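Long-range contacts in elongation factor 1-beta (PDB 7CSL), which probably promotes the exchange of GDP for GTP on elongation factor 1-alpha, so that the factor can again carry aminoacyl-tRNA in protein synthesis: residues E34-A39 against F55-R60; E26-V31 against E75-V80; V12-P17 against F48-L53. All coordinates share one frame; numbering follows the deposited sequence.

Contact 1 of 3, residues E34-A39 against F55-R60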
# COMPACT_ATOMS: atom_id res chain seq x y z
N GLU C 34 24.37 -1.87 -7.43
CA GLU C 34 24.63 -3.03 -8.27
C GLU C 34 23.67 -4.21 -8.04
O GLU C 34 23.31 -4.86 -9.01
CB GLU C 34 26.09 -3.53 -8.13
CG GLU C 34 26.48 -4.61 -9.16
CD GLU C 34 27.87 -5.22 -8.93
OE1 GLU C 34 28.78 -4.50 -8.45
OE2 GLU C 34 28.07 -6.42 -9.26
N LYS C 35 23.31 -4.50 -6.80
CA LYS C 35 22.41 -5.63 -6.52
C LYS C 35 20.94 -5.34 -6.88
O LYS C 35 20.16 -6.27 -6.84
CB LYS C 35 22.49 -6.15 -5.08
CG LYS C 35 21.95 -5.25 -3.98
CD LYS C 35 22.13 -5.94 -2.62
CE LYS C 35 21.37 -5.28 -1.48
NZ LYS C 35 21.67 -3.83 -1.42
N TYR C 36 20.59 -4.10 -7.25
CA TYR C 36 19.24 -3.81 -7.81
C TYR C 36 19.33 -3.83 -9.32
O TYR C 36 20.40 -3.71 -9.89
CB TYR C 36 18.72 -2.48 -7.28
CG TYR C 36 18.67 -2.40 -5.79
CD1 TYR C 36 17.57 -2.86 -5.09
CD2 TYR C 36 19.72 -1.88 -5.07
CE1 TYR C 36 17.55 -2.78 -3.71
CE2 TYR C 36 19.70 -1.80 -3.70
CZ TYR C 36 18.62 -2.26 -3.03
OH TYR C 36 18.55 -2.19 -1.67
N GLY C 37 18.20 -4.01 -9.98
CA GLY C 37 18.14 -3.93 -11.40
C GLY C 37 17.09 -2.95 -11.77
O GLY C 37 16.48 -2.35 -10.90
N LEU C 38 16.83 -2.82 -13.06
CA LEU C 38 15.88 -1.84 -13.55
C LEU C 38 15.09 -2.44 -14.69
O LEU C 38 15.68 -2.82 -15.69
CB LEU C 38 16.63 -0.60 -14.03
CG LEU C 38 15.79 0.56 -14.55
CD1 LEU C 38 14.93 1.17 -13.45
CD2 LEU C 38 16.69 1.64 -15.09
N ALA C 39 13.78 -2.53 -14.54
CA ALA C 39 12.95 -3.13 -15.60
C ALA C 39 12.64 -2.12 -16.69
O ALA C 39 12.69 -2.46 -17.84
CB ALA C 39 11.65 -3.75 -15.03
N PHE C 55 10.67 4.86 -12.15
CA PHE C 55 11.63 3.79 -12.22
C PHE C 55 11.09 2.49 -11.63
O PHE C 55 10.76 2.42 -10.46
CB PHE C 55 12.89 4.19 -11.44
CG PHE C 55 13.72 5.25 -12.14
CD1 PHE C 55 13.32 6.57 -12.16
CD2 PHE C 55 14.92 4.91 -12.77
CE1 PHE C 55 14.09 7.53 -12.79
CE2 PHE C 55 15.69 5.86 -13.41
CZ PHE C 55 15.27 7.15 -13.44
N TYR C 56 11.02 1.45 -12.46
CA TYR C 56 10.60 0.11 -12.04
C TYR C 56 11.86 -0.62 -11.57
O TYR C 56 12.53 -1.31 -12.35
CB TYR C 56 9.87 -0.58 -13.17
CG TYR C 56 8.55 0.08 -13.43
CD1 TYR C 56 8.48 1.38 -13.97
CD2 TYR C 56 7.36 -0.54 -13.09
CE1 TYR C 56 7.27 2.03 -14.15
CE2 TYR C 56 6.13 0.10 -13.30
CZ TYR C 56 6.09 1.39 -13.83
OH TYR C 56 4.88 2.06 -14.05
N VAL C 57 12.19 -0.43 -10.30
CA VAL C 57 13.41 -1.01 -9.72
C VAL C 57 13.14 -2.47 -9.35
O VAL C 57 12.17 -2.74 -8.67
CB VAL C 57 13.87 -0.21 -8.50
CG1 VAL C 57 15.23 -0.69 -7.97
CG2 VAL C 57 14.01 1.29 -8.84
N LEU C 58 14.07 -3.36 -9.75
CA LEU C 58 14.05 -4.76 -9.40
C LEU C 58 14.88 -5.02 -8.16
O LEU C 58 16.03 -4.53 -8.00
CB LEU C 58 14.59 -5.62 -10.56
CG LEU C 58 13.90 -5.36 -11.89
CD1 LEU C 58 14.58 -6.06 -13.03
CD2 LEU C 58 12.41 -5.74 -11.75
N GLY C 59 14.33 -5.81 -7.27
CA GLY C 59 15.02 -6.18 -6.04
C GLY C 59 14.62 -7.56 -5.55
O GLY C 59 14.11 -8.38 -6.32
N ARG C 60 14.83 -7.78 -4.25
CA ARG C 60 14.56 -9.06 -3.58
C ARG C 60 13.78 -8.88 -2.29
O ARG C 60 14.00 -7.96 -1.52
CB ARG C 60 15.87 -9.82 -3.27
CG ARG C 60 16.46 -10.47 -4.51
CD ARG C 60 17.41 -11.60 -4.17
NE ARG C 60 16.72 -12.82 -3.72
CZ ARG C 60 16.03 -13.66 -4.50
NH1 ARG C 60 15.87 -13.45 -5.81
NH2 ARG C 60 15.45 -14.73 -3.96

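Contact 2 of 3, residues E26-V31 against E75-V80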
# COMPACT_ATOMS: atom_id res chain seq x y z
N GLU C 26 19.46 9.41 -17.25
CA GLU C 26 20.78 8.82 -17.40
C GLU C 26 21.57 8.86 -16.09
O GLU C 26 22.32 7.92 -15.81
CB GLU C 26 21.58 9.52 -18.53
CG GLU C 26 22.76 8.70 -19.06
CD GLU C 26 23.87 9.55 -19.70
OE1 GLU C 26 23.60 10.22 -20.72
OE2 GLU C 26 25.02 9.52 -19.18
N LYS C 27 21.44 9.95 -15.34
CA LYS C 27 22.17 10.15 -14.08
C LYS C 27 21.62 9.28 -12.97
O LYS C 27 22.37 8.71 -12.14
CB LYS C 27 22.12 11.62 -13.61
CG LYS C 27 23.29 12.48 -14.09
CD LYS C 27 22.91 13.93 -14.33
CE LYS C 27 24.13 14.85 -14.45
NZ LYS C 27 24.38 15.64 -13.20
N LEU C 28 20.30 9.22 -12.91
CA LEU C 28 19.62 8.38 -11.94
C LEU C 28 19.94 6.91 -12.17
O LEU C 28 20.13 6.16 -11.22
CB LEU C 28 18.12 8.58 -12.07
CG LEU C 28 17.66 9.94 -11.61
CD1 LEU C 28 16.21 10.17 -12.10
CD2 LEU C 28 17.79 10.06 -10.11
N LYS C 29 19.99 6.50 -13.43
CA LYS C 29 20.31 5.10 -13.73
C LYS C 29 21.67 4.70 -13.14
O LYS C 29 21.78 3.63 -12.57
CB LYS C 29 20.24 4.83 -15.22
CG LYS C 29 18.82 4.70 -15.75
CD LYS C 29 18.78 4.79 -17.27
CE LYS C 29 17.47 4.28 -17.81
NZ LYS C 29 17.28 4.58 -19.26
N LYS C 30 22.66 5.60 -13.19
CA LYS C 30 24.02 5.30 -12.72
C LYS C 30 24.15 5.16 -11.19
O LYS C 30 25.17 4.67 -10.74
CB LYS C 30 25.02 6.38 -13.23
CG LYS C 30 25.17 6.40 -14.75
CD LYS C 30 25.94 7.64 -15.25
CE LYS C 30 27.40 7.60 -14.81
NZ LYS C 30 28.33 8.36 -15.71
N VAL C 31 23.17 5.63 -10.41
CA VAL C 31 23.24 5.55 -8.93
C VAL C 31 22.38 4.44 -8.32
O VAL C 31 22.41 4.29 -7.13
CB VAL C 31 22.91 6.89 -8.22
CG1 VAL C 31 23.82 8.00 -8.70
CG2 VAL C 31 21.42 7.30 -8.35
N GLU C 75 17.58 11.07 -4.54
CA GLU C 75 17.41 12.41 -3.99
C GLU C 75 18.73 13.24 -3.94
O GLU C 75 18.70 14.46 -3.81
CB GLU C 75 16.69 12.36 -2.64
CG GLU C 75 15.18 12.05 -2.75
CD GLU C 75 14.39 12.24 -1.44
OE1 GLU C 75 15.03 12.42 -0.39
OE2 GLU C 75 13.12 12.24 -1.45
N GLU C 76 19.88 12.58 -4.06
CA GLU C 76 21.15 13.27 -4.11
C GLU C 76 21.46 13.80 -5.52
O GLU C 76 22.28 14.70 -5.67
CB GLU C 76 22.29 12.35 -3.62
CG GLU C 76 22.23 12.06 -2.11
CD GLU C 76 22.94 10.77 -1.66
OE1 GLU C 76 23.55 10.06 -2.50
OE2 GLU C 76 22.87 10.45 -0.45
N VAL C 77 20.80 13.25 -6.55
CA VAL C 77 21.12 13.63 -7.94
C VAL C 77 20.58 15.02 -8.28
O VAL C 77 19.50 15.43 -7.81
CB VAL C 77 20.63 12.58 -8.95
CG1 VAL C 77 20.86 13.01 -10.39
CG2 VAL C 77 21.32 11.25 -8.71
N GLU C 78 21.37 15.75 -9.09
CA GLU C 78 21.08 17.13 -9.49
C GLU C 78 19.75 17.18 -10.24
O GLU C 78 19.50 16.31 -11.08
CB GLU C 78 22.20 17.64 -10.40
CG GLU C 78 22.18 19.11 -10.77
CD GLU C 78 23.29 19.43 -11.77
OE1 GLU C 78 22.98 19.74 -12.94
OE2 GLU C 78 24.48 19.31 -11.39
N ASN C 79 18.92 18.16 -9.89
CA ASN C 79 17.59 18.38 -10.49
C ASN C 79 16.45 17.43 -10.03
O ASN C 79 15.41 17.36 -10.66
CB ASN C 79 17.66 18.43 -12.01
CG ASN C 79 18.50 19.57 -12.52
OD1 ASN C 79 18.94 20.44 -11.76
ND2 ASN C 79 18.71 19.60 -13.83
N VAL C 80 16.67 16.74 -8.93
CA VAL C 80 15.67 15.93 -8.31
C VAL C 80 15.08 16.68 -7.15
O VAL C 80 15.76 16.93 -6.18
CB VAL C 80 16.26 14.64 -7.78
CG1 VAL C 80 15.22 13.84 -7.00
CG2 VAL C 80 16.87 13.81 -8.93
O HOH W 1 22.72 17.51 -14.18

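Contact 3 of 3, residues V12-P17 against F48-L53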
# COMPACT_ATOMS: atom_id res chain seq x y z
N VAL C 12 10.14 9.83 -9.30
CA VAL C 12 11.10 10.92 -9.22
C VAL C 12 10.54 12.17 -9.86
O VAL C 12 10.25 12.18 -11.06
CB VAL C 12 12.43 10.55 -9.88
CG1 VAL C 12 13.44 11.69 -9.72
CG2 VAL C 12 12.93 9.25 -9.29
N MET C 13 10.39 13.20 -9.02
CA MET C 13 9.95 14.52 -9.43
C MET C 13 11.15 15.42 -9.71
O MET C 13 12.15 15.39 -8.95
CB MET C 13 9.05 15.17 -8.35
CG MET C 13 7.69 14.52 -8.21
SD MET C 13 6.62 14.80 -9.66
CE MET C 13 6.14 16.51 -9.37
N PRO C 14 11.09 16.20 -10.81
CA PRO C 14 12.16 17.08 -11.17
C PRO C 14 12.07 18.40 -10.39
O PRO C 14 10.99 18.73 -9.93
CB PRO C 14 11.90 17.32 -12.65
CG PRO C 14 10.43 17.29 -12.76
CD PRO C 14 10.00 16.23 -11.81
N THR C 15 13.18 19.13 -10.23
CA THR C 15 13.17 20.44 -9.52
C THR C 15 12.39 21.52 -10.26
O THR C 15 11.87 22.46 -9.63
CB THR C 15 14.59 21.00 -9.26
OG1 THR C 15 15.33 20.93 -10.48
CG2 THR C 15 15.28 20.23 -8.19
N ASP C 16 12.26 21.36 -11.57
CA ASP C 16 11.67 22.34 -12.42
C ASP C 16 11.09 21.76 -13.74
O ASP C 16 11.64 20.79 -14.29
CB ASP C 16 12.80 23.30 -12.76
CG ASP C 16 12.32 24.55 -13.35
OD1 ASP C 16 11.63 25.30 -12.62
OD2 ASP C 16 12.62 24.78 -14.54
N PRO C 17 10.03 22.38 -14.29
CA PRO C 17 9.51 21.92 -15.58
C PRO C 17 10.50 21.91 -16.75
O PRO C 17 10.27 21.17 -17.71
CB PRO C 17 8.41 22.92 -15.91
CG PRO C 17 8.04 23.57 -14.65
CD PRO C 17 9.14 23.36 -13.65
N PHE C 48 1.35 21.36 -15.00
CA PHE C 48 2.04 22.61 -15.29
C PHE C 48 3.42 22.36 -15.83
O PHE C 48 4.35 23.09 -15.51
CB PHE C 48 2.09 23.54 -14.05
CG PHE C 48 0.73 23.83 -13.47
CD1 PHE C 48 -0.13 24.77 -14.08
CD2 PHE C 48 0.27 23.13 -12.37
CE1 PHE C 48 -1.40 25.01 -13.56
CE2 PHE C 48 -0.98 23.37 -11.85
CZ PHE C 48 -1.82 24.31 -12.45
N GLY C 49 3.56 21.26 -16.55
CA GLY C 49 4.76 20.97 -17.26
C GLY C 49 5.74 20.10 -16.53
O GLY C 49 6.69 19.67 -17.14
N LEU C 50 5.47 19.82 -15.25
CA LEU C 50 6.24 18.86 -14.47
C LEU C 50 5.97 17.42 -14.97
O LEU C 50 4.84 16.99 -15.07
CB LEU C 50 5.86 18.95 -13.00
CG LEU C 50 6.10 20.29 -12.31
CD1 LEU C 50 5.23 20.42 -11.09
CD2 LEU C 50 7.56 20.49 -11.97
N VAL C 51 7.03 16.68 -15.24
CA VAL C 51 6.94 15.30 -15.68
C VAL C 51 7.73 14.45 -14.69
O VAL C 51 8.91 14.67 -14.50
CB VAL C 51 7.46 15.16 -17.10
CG1 VAL C 51 7.42 13.70 -17.54
CG2 VAL C 51 6.59 16.02 -18.05
N ALA C 52 7.05 13.51 -14.03
CA ALA C 52 7.75 12.53 -13.19
C ALA C 52 8.41 11.42 -14.05
O ALA C 52 7.95 11.09 -15.16
CB ALA C 52 6.78 11.91 -12.20
N LEU C 53 9.52 10.92 -13.54
CA LEU C 53 10.16 9.70 -14.03
C LEU C 53 9.77 8.60 -13.03
O LEU C 53 9.99 8.74 -11.83
CB LEU C 53 11.66 9.85 -14.05
CG LEU C 53 12.43 10.52 -15.21
CD1 LEU C 53 11.72 11.68 -15.83
CD2 LEU C 53 13.80 10.94 -14.71

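Contact 1 of 3, residues E34-A39 against F55-R60
Gly37 and Leu58 form an antiparallel hydrogen-bonded pair, and beside them Leu38 faces Val57 as a non-hydrogen-bonded pair where the open ends of the hairpin of strands 37-47 and 50-59 come together. Gly37 N gives its hydrogen to Leu58 O at 3.0 Å, and Leu58 N returns the bond to Gly37 O; one step on, Ala39 N meets Tyr56 O at 2.8 Å, nearly straight at 170°. On the face of Leu38 and Val57, Leu38 CD1 reaches the edge of the Phe55 ring, 3.8 Å from CD2. With CG anti to the backbone N (chi1 -178°), Leu38 extends toward that ring, and Leu28 and Lys29 of helix 21-29 pack over this face. Tyr36 lays its CB 4.0 Å from Val57 CG1, while Leu58 O sits at the edge of the tyrosine ring; Tyr36 OH is bonded to Ser66 N. On the other face Leu58 packs CB and CG on the Gly37 carbonyl, with CD1 3.9 Å from Leu38 N and CD2 3.9 Å from Ala39 CB. With an alanine at Leu58 both methyl branches go, which would probably leave Ala39 CB without this apolar neighbour and the Leu38 and Ala39 amides without the methyl beside them. Three backbone bonds thus hold the strands, while helix 21-29 packs on the Leu38 face and another protein chain lies against Leu58 on the other.

Contact 2 of 3, residues E26-V31 against E75-V80
Val77 points at Lys27, Leu28 and Val31, toward the C-terminal end of helix 21-29, and its two methyls divide the work. CG1, anti to the backbone N (chi1 176°), is directed at the base of the Lys27 side chain, 3.7 Å from its CB. CG2 turns to the other flank, where it meets Val31 CG2 at 4.0 Å and Leu28 CD2. The Leu28 side chain comes in obliquely on the side of Val80: its CD2 branch lies 4.0 Å from Val77 CB and equally 4.0 Å from Val80 CG2, so one methyl spans both ends of the type II turn Val77-Val80. Leu28 also packs on Phe74 of helix 67-75 and on Leu53 and Phe55 of strand 50-59, which places this contact where the two helices meet over the sheet. On the solvent side, toward Glu78, Lys27 bends at chi2 and chi4 and carries its ammonium group across. Lys27 NZ stays 4.1 Å from Glu78 OE2, too far for a salt bridge. A water closes the distance, accepting from Lys27 NZ at 2.7 Å and donating to Glu78 OE1 at 2.6 Å. The contact therefore grades from apolar packing around Leu28 and Val77 to a hydrated charge pair at the surface, whose attraction is probably softened by the intervening water, so the apolar packing probably contributes much of the contact.

Contact 3 of 3, residues V12-P17 against F48-L53
Val12 and Leu53 are an antiparallel hydrogen-bonded pair between strands 6-14 and 50-59, the two inner strands of a four-stranded antiparallel sheet with order 2-3-1-4, overlaid by two helices in an alpha/beta sandwich of the ferredoxin-like kind. Val12 N bonds to Leu53 O at 2.8 Å, and Leu53 N answers to Val12 O at 2.9 Å in the plane of that carbonyl. Beyond this pair the regular bonding stops, because Pro14 has no N-H to offer: its ring carbon CD instead stands 3.3 Å from Val51 O, and that buried oxygen has no hydrogen-bonding partner in the model. The chain then leaves the strand in a loop at Thr15 and comes back beside Leu50 at Pro17.

The side chains divide between the two faces. Val12 and Leu53 share the face under the helices, where Leu53 packs on Leu21 and Leu24. On the other face Met13 starts out away from strand 50-59 but bends back at chi2 (-69°) and chi3, so that its SD comes to 3.9 Å from Ala52 CB and its CE approaches Leu50 CD1. Ile46 of strand 37-47 packs against both Met13 and Ala52, and aromatic side chains of another protein chain pack on Met13 and on Leu50. Pro17 and Leu50 run side by side, pointing the same way. At the turn Gly49 has positive phi (94°), and a side chain there would collide with the preceding carbonyl; Pro17 CB passes 3.9 Å from Gly49 O. The Pro17 ring itself rests its CD on the CD2 methyl of Leu50, 3.7 Å apart.

Contacts 1 and 3 lie on one sheet, about 22 Å apart between centres and on opposite sides of the chain's centre, sharing strand 50-59: contact 3 pairs its beginning with strand 6-14, contact 1 its end with strand 37-47. Contact 2 sits about 15 Å from contact 1 and 13 Å from contact 3 between centres, where helix 21-29 meets the loop before strand 80-90. Along the chain contact 1 is nested within the loop closed by contact 2, while contact 3 crosses both. Leu28 unites them, its CD1 touching Phe55 CZ and Leu53 CD2, and Asn79 O probably bonds to Thr15 N. Sheet and helices of the exchange domain are thus packed as one unit.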